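Local atomic coordinates of phenolic acid decarboxylase (Sedimentibacter hydroxybenzoicus, PDB entry 7AE5), a protein that catalyses the reversible, non-oxidative decarboxylation of 4-hydroxybenzoate and 3,4-dihydroxybenzoate and uses prenylated FMN and manganese as cofactors. Residues T405-P410 against R453-L458; G352-T357 against F395-V400. All blocks are in the same frame, centred on the assembly; numbering follows the deposited sequence.

How the contacts relate
Both contacts use helix 397-407. Contact 2 packs its first turn, within 395-400, on strand 352-357. Contact 1 lies at its other end, where 405-410 leaves the helix and meets the tail segment 453-458. The centres are 16 Å apart, and the nearest atoms of the two contacts are about 5 Å apart without touching. Along the chain contact 2 closes before contact 1 opens. A rubidium ion lies beside 405-410, bound by the carbonyl of R407, and not between the two segments. The side chain of V400 in contact 2 is about 12 Å from the same ion (nearest atoms). Both contacts lie away from the predicted prenylated FMN and manganese sites, and both touch the second subunit.

Contact 1 of 2, residues T405-P410 against R453-L458; sequences TTRVHP and RETQLL. With RB (rubidium ion), chain Q.
R407 and L457 make the closest approach between 405-410 and 453-458. It is a van der Waals contact. R407 is modelled in two conformers, and the account holds for the one described here. CD2 of L457 lies 3.5 Å from NH1 of R407 and 4.1 Å from its NH2. The methyl comes at the guanidinium obliquely, and the two side chains run past each other in opposite directions. CD1 of L457 is a little farther, 4.2 Å from NH2 of R407. T455 adds a looser touch, with its OG1 4.1 Å from NH1 of R407. No hydrogen bond joins the two segments.

The hydrogen bonds of the arginine lie elsewhere. In this conformer NE of R407 donates to OG1 of T406 at 3.2 Å, with an N-H...O angle of 152°, and NH2 is hydrogen-bonded to T444 OG1. The T406 hydroxyl is tilted 19° from the guanidinium plane. The side chain starts with CG beside the backbone N (chi1 -40°) and bends at chi2 and chi3, which takes the guanidinium back past T406 and out to L457.

The contact joins the C-terminal end of helix 397-407 to the extended tail between strand 434-441 and helix 464-475. In the tail, NE2 of Q456 donates to O of L457 at 3.0 Å, in the carbonyl plane and on a lone pair. W402, on the same helix, also touches both R407 and L457.

Metal binding falls on the backbone. O of R407 binds the rubidium ion at 2.5 Å, as does a water. D413 OD2 and the carbonyls of D441 and T443 also bind the ion. The second subunit lies close by: its K383 NZ is hydrogen-bonded to V408 O, and its N430 O to H409 NE2.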
loop_
_atom_site.group_PDB
_atom_site.type_symbol
_atom_site.label_atom_id
_atom_site.label_comp_id
_atom_site.label_asym_id
_atom_site.label_seq_id
_atom_site.Cartn_x
_atom_site.Cartn_y
_atom_site.Cartn_z
ATOM N N THR C 405 5.837 14.753 -15.207
ATOM C CA THR C 405 4.717 15.574 -14.770
ATOM C C THR C 405 3.459 15.389 -15.613
ATOM O O THR C 405 2.389 15.833 -15.185
ATOM C CB THR C 405 5.116 17.053 -14.772
ATOM O OG1 THR C 405 5.504 17.449 -16.094
ATOM C CG2 THR C 405 6.270 17.296 -13.810
ATOM N N THR C 406 3.543 14.754 -16.787
ATOM C CA THR C 406 2.383 14.642 -17.666
ATOM C C THR C 406 1.974 13.216 -18.031
ATOM O O THR C 406 0.861 13.032 -18.536
ATOM C CB THR C 406 2.608 15.437 -18.967
ATOM O OG1 THR C 406 3.784 14.964 -19.636
ATOM C CG2 THR C 406 2.755 16.929 -18.674
ATOM N N ARG C 407 2.824 12.211 -17.798
ATOM C CA ARG C 407 2.504 10.826 -18.130
ATOM C C ARG C 407 2.535 9.889 -16.930
ATOM O O ARG C 407 2.301 8.681 -17.097
ATOM C CB ARG C 407 3.467 10.290 -19.199
ATOM C CG ARG C 407 3.816 11.283 -20.292
ATOM C CD ARG C 407 2.690 11.424 -21.299
ATOM N NE ARG C 407 2.408 12.823 -21.596
ATOM C CZ ARG C 407 2.015 13.271 -22.780
ATOM N NH1 ARG C 407 1.783 14.558 -22.989
ATOM N NH2 ARG C 407 1.851 12.409 -23.779
ATOM N N VAL C 408 2.828 10.399 -15.737
ATOM C CA VAL C 408 2.906 9.593 -14.526
ATOM C C VAL C 408 1.670 9.879 -13.689
ATOM O O VAL C 408 1.523 10.972 -13.126
ATOM C CB VAL C 408 4.185 9.870 -13.724
ATOM C CG1 VAL C 408 4.105 9.213 -12.348
ATOM C CG2 VAL C 408 5.395 9.372 -14.475
ATOM N N HIS C 409 0.775 8.905 -13.620
ATOM C CA HIS C 409 -0.263 8.862 -12.605
ATOM C C HIS C 409 0.319 8.056 -11.456
ATOM O O HIS C 409 0.428 6.827 -11.561
ATOM C CB HIS C 409 -1.540 8.226 -13.153
ATOM C CG HIS C 409 -2.719 8.311 -12.232
ATOM N ND1 HIS C 409 -2.680 7.880 -10.924
ATOM C CD2 HIS C 409 -3.980 8.758 -12.442
ATOM C CE1 HIS C 409 -3.862 8.066 -10.364
ATOM N NE2 HIS C 409 -4.669 8.597 -11.265
ATOM N N PRO C 410 0.746 8.700 -10.367
ATOM C CA PRO C 410 1.396 7.947 -9.283
ATOM C C PRO C 410 0.524 6.856 -8.689
ATOM O O PRO C 410 1.044 5.987 -7.980
ATOM C CB PRO C 410 1.723 9.034 -8.251
ATOM C CG PRO C 410 1.836 10.287 -9.066
ATOM C CD PRO C 410 0.771 10.152 -10.119
ATOM N N ARG C 453 -7.134 10.969 -21.240
ATOM C CA ARG C 453 -7.297 12.125 -22.119
ATOM C C ARG C 453 -6.194 12.053 -23.173
ATOM O O ARG C 453 -5.053 12.436 -22.902
ATOM C CB ARG C 453 -7.241 13.434 -21.346
ATOM C CG ARG C 453 -7.615 14.648 -22.185
ATOM C CD ARG C 453 -7.943 15.862 -21.325
ATOM N NE ARG C 453 -6.745 16.461 -20.748
ATOM C CZ ARG C 453 -5.974 17.341 -21.371
ATOM N NH1 ARG C 453 -6.247 17.753 -22.599
ATOM N NH2 ARG C 453 -4.901 17.819 -20.748
ATOM N N GLU C 454 -6.544 11.563 -24.359
ATOM C CA GLU C 454 -5.581 11.490 -25.449
ATOM C C GLU C 454 -5.305 12.884 -25.997
ATOM O O GLU C 454 -6.231 13.615 -26.363
ATOM C CB GLU C 454 -6.101 10.578 -26.558
ATOM C CG GLU C 454 -5.006 9.898 -27.361
ATOM C CD GLU C 454 -5.544 8.820 -28.281
ATOM O OE1 GLU C 454 -6.772 8.589 -28.272
ATOM O OE2 GLU C 454 -4.739 8.204 -29.013
ATOM N N THR C 455 -4.029 13.254 -26.050
ATOM C CA THR C 455 -3.607 14.547 -26.559
ATOM C C THR C 455 -2.707 14.357 -27.773
ATOM O O THR C 455 -2.072 13.313 -27.947
ATOM C CB THR C 455 -2.863 15.361 -25.489
ATOM O OG1 THR C 455 -1.891 14.532 -24.840
ATOM C CG2 THR C 455 -3.839 15.894 -24.455
ATOM N N GLN C 456 -2.663 15.385 -28.615
ATOM C CA GLN C 456 -1.778 15.416 -29.772
ATOM C C GLN C 456 -0.589 16.308 -29.447
ATOM O O GLN C 456 -0.750 17.517 -29.252
ATOM C CB GLN C 456 -2.506 15.923 -31.015
ATOM C CG GLN C 456 -1.589 16.139 -32.207
ATOM C CD GLN C 456 -0.866 14.869 -32.618
ATOM O OE1 GLN C 456 -1.497 13.867 -32.957
ATOM N NE2 GLN C 456 0.464 14.902 -32.584
ATOM N N LEU C 457 0.598 15.712 -29.389
ATOM C CA LEU C 457 1.788 16.457 -29.012
ATOM C C LEU C 457 2.216 17.411 -30.122
ATOM O O LEU C 457 1.922 17.207 -31.303
ATOM C CB LEU C 457 2.928 15.499 -28.679
ATOM C CG LEU C 457 2.725 14.715 -27.384
ATOM C CD1 LEU C 457 3.785 13.652 -27.256
ATOM C CD2 LEU C 457 2.756 15.649 -26.188
ATOM N N LEU C 458 2.925 18.467 -29.722
ATOM C CA LEU C 458 3.422 19.482 -30.648
ATOM C C LEU C 458 4.670 18.936 -31.335
ATOM O O LEU C 458 5.810 19.189 -30.935
ATOM C CB LEU C 458 3.701 20.784 -29.909
ATOM C CG LEU C 458 2.467 21.420 -29.266
ATOM C CD1 LEU C 458 2.843 22.396 -28.161
ATOM C CD2 LEU C 458 1.637 22.109 -30.328
HETATM RB RB RB Q . 2.397 6.320 -17.756
HETATM O O HOH W 1 1.583 4.228 -18.744
#

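Contact 2 of 2, residues G352-T357 against F395-V400; sequences GVIIST and FNLEQV
The side chain of I354 has CG1 beside the backbone N (chi1 -45°) and runs straight on at chi2, which sends CD1 out from the strand to L397 and V400. V400 places CG1 anti to its backbone N (chi1 179°), with CG2 beside that N. Both of its methyls then meet the isoleucine. V400 CG2 is 4.0 Å from CD1 of I354 and also 4.0 Å from CG2 of I354. These two side chains reach toward each other, tip to tip. L397 crosses I354 at about a right angle and brings its CD2 to 3.7 Å from I354 CD1.

This is helix-on-sheet packing in the UbiD C-terminal domain. Strand 352-357 lies between 340-347, its antiparallel neighbour, and 384-388, which runs parallel to it. The first turn of helix 397-407 rests against it through these three buried side chains.

N396 is the N-cap of that helix. Its OD1 accepts from N of Q399 at 3.0 Å, with the donor 47° above the carbonyl plane. L397 also packs on Y347 and on L397 of the second subunit, while P394 touches I354.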
loop_
_atom_site.group_PDB
_atom_site.type_symbol
_atom_site.label_atom_id
_atom_site.label_comp_id
_atom_site.label_asym_id
_atom_site.label_seq_id
_atom_site.Cartn_x
_atom_site.Cartn_y
_atom_site.Cartn_z
ATOM N N GLY C 352 20.375 4.974 -10.472
ATOM C CA GLY C 352 19.290 5.643 -11.172
ATOM C C GLY C 352 19.408 5.398 -12.667
ATOM O O GLY C 352 20.474 5.596 -13.255
ATOM N N VAL C 353 18.304 4.956 -13.269
ATOM C CA VAL C 353 18.286 4.555 -14.674
ATOM C C VAL C 353 17.063 5.161 -15.346
ATOM O O VAL C 353 15.956 5.105 -14.800
ATOM C CB VAL C 353 18.277 3.020 -14.835
ATOM C CG1 VAL C 353 18.285 2.637 -16.307
ATOM C CG2 VAL C 353 19.465 2.398 -14.121
ATOM N N ILE C 354 17.260 5.734 -16.530
ATOM C CA ILE C 354 16.174 6.237 -17.363
ATOM C C ILE C 354 16.263 5.543 -18.713
ATOM O O ILE C 354 17.284 5.648 -19.405
ATOM C CB ILE C 354 16.230 7.764 -17.526
ATOM C CG1 ILE C 354 16.499 8.432 -16.178
ATOM C CG2 ILE C 354 14.935 8.282 -18.136
ATOM C CD1 ILE C 354 16.667 9.921 -16.268
ATOM N N ILE C 355 15.201 4.832 -19.085
ATOM C CA ILE C 355 15.133 4.102 -20.346
ATOM C C ILE C 355 14.098 4.770 -21.238
ATOM O O ILE C 355 12.953 4.980 -20.820
ATOM C CB ILE C 355 14.773 2.622 -20.132
ATOM C CG1 ILE C 355 15.725 1.966 -19.136
ATOM C CG2 ILE C 355 14.781 1.873 -21.459
ATOM C CD1 ILE C 355 15.133 0.750 -18.454
ATOM N N SER C 356 14.496 5.098 -22.461
ATOM C CA SER C 356 13.555 5.500 -23.497
ATOM C C SER C 356 13.260 4.302 -24.385
ATOM O O SER C 356 14.170 3.566 -24.777
ATOM C CB SER C 356 14.098 6.660 -24.335
ATOM O OG SER C 356 15.174 6.250 -25.158
ATOM N N THR C 357 11.985 4.105 -24.695
ATOM C CA THR C 357 11.597 2.942 -25.473
ATOM C C THR C 357 10.312 3.245 -26.225
ATOM O O THR C 357 9.538 4.129 -25.848
ATOM C CB THR C 357 11.411 1.712 -24.579
ATOM O OG1 THR C 357 11.175 0.554 -25.392
ATOM C CG2 THR C 357 10.234 1.920 -23.642
ATOM N N PHE C 395 18.601 11.459 -21.589
ATOM C CA PHE C 395 19.729 12.193 -21.035
ATOM C C PHE C 395 19.408 13.662 -20.803
ATOM O O PHE C 395 20.175 14.352 -20.121
ATOM C CB PHE C 395 20.944 12.066 -21.960
ATOM C CG PHE C 395 21.403 10.649 -22.162
ATOM C CD1 PHE C 395 22.296 10.063 -21.280
ATOM C CD2 PHE C 395 20.932 9.900 -23.228
ATOM C CE1 PHE C 395 22.715 8.757 -21.461
ATOM C CE2 PHE C 395 21.347 8.596 -23.416
ATOM C CZ PHE C 395 22.239 8.023 -22.531
ATOM N N ASN C 396 18.302 14.152 -21.361
ATOM C CA ASN C 396 17.831 15.516 -21.134
ATOM C C ASN C 396 16.874 15.460 -19.949
ATOM O O ASN C 396 15.682 15.188 -20.095
ATOM C CB ASN C 396 17.164 16.068 -22.387
ATOM C CG ASN C 396 16.814 17.542 -22.270
ATOM O OD1 ASN C 396 16.312 17.999 -21.242
ATOM N ND2 ASN C 396 17.079 18.294 -23.330
ATOM N N LEU C 397 17.411 15.716 -18.754
ATOM C CA LEU C 397 16.611 15.591 -17.541
ATOM C C LEU C 397 15.443 16.571 -17.527
ATOM O O LEU C 397 14.415 16.301 -16.894
ATOM C CB LEU C 397 17.502 15.787 -16.315
ATOM C CG LEU C 397 18.601 14.734 -16.174
ATOM C CD1 LEU C 397 19.365 14.896 -14.869
ATOM C CD2 LEU C 397 17.993 13.344 -16.269
ATOM N N GLU C 398 15.578 17.707 -18.215
ATOM C CA GLU C 398 14.447 18.618 -18.365
ATOM C C GLU C 398 13.328 17.969 -19.172
ATOM O O GLU C 398 12.142 18.196 -18.901
ATOM C CB GLU C 398 14.908 19.921 -19.022
ATOM C CG GLU C 398 15.768 20.793 -18.120
ATOM C CD GLU C 398 17.222 20.360 -18.097
ATOM O OE1 GLU C 398 17.952 20.776 -17.172
ATOM O OE2 GLU C 398 17.636 19.599 -18.999
ATOM N N GLN C 399 13.688 17.155 -20.168
ATOM C CA GLN C 399 12.696 16.386 -20.911
ATOM C C GLN C 399 12.092 15.273 -20.064
ATOM O O GLN C 399 10.901 14.969 -20.196
ATOM C CB GLN C 399 13.330 15.797 -22.172
ATOM C CG GLN C 399 13.294 16.725 -23.367
ATOM C CD GLN C 399 12.728 16.059 -24.611
ATOM O OE1 GLN C 399 13.430 15.333 -25.318
ATOM N NE2 GLN C 399 11.452 16.311 -24.889
ATOM N N VAL C 400 12.898 14.651 -19.202
ATOM C CA VAL C 400 12.389 13.596 -18.331
ATOM C C VAL C 400 11.434 14.174 -17.294
ATOM O O VAL C 400 10.419 13.553 -16.953
ATOM C CB VAL C 400 13.561 12.845 -17.674
ATOM C CG1 VAL C 400 13.047 11.756 -16.741
ATOM C CG2 VAL C 400 14.476 12.257 -18.739
#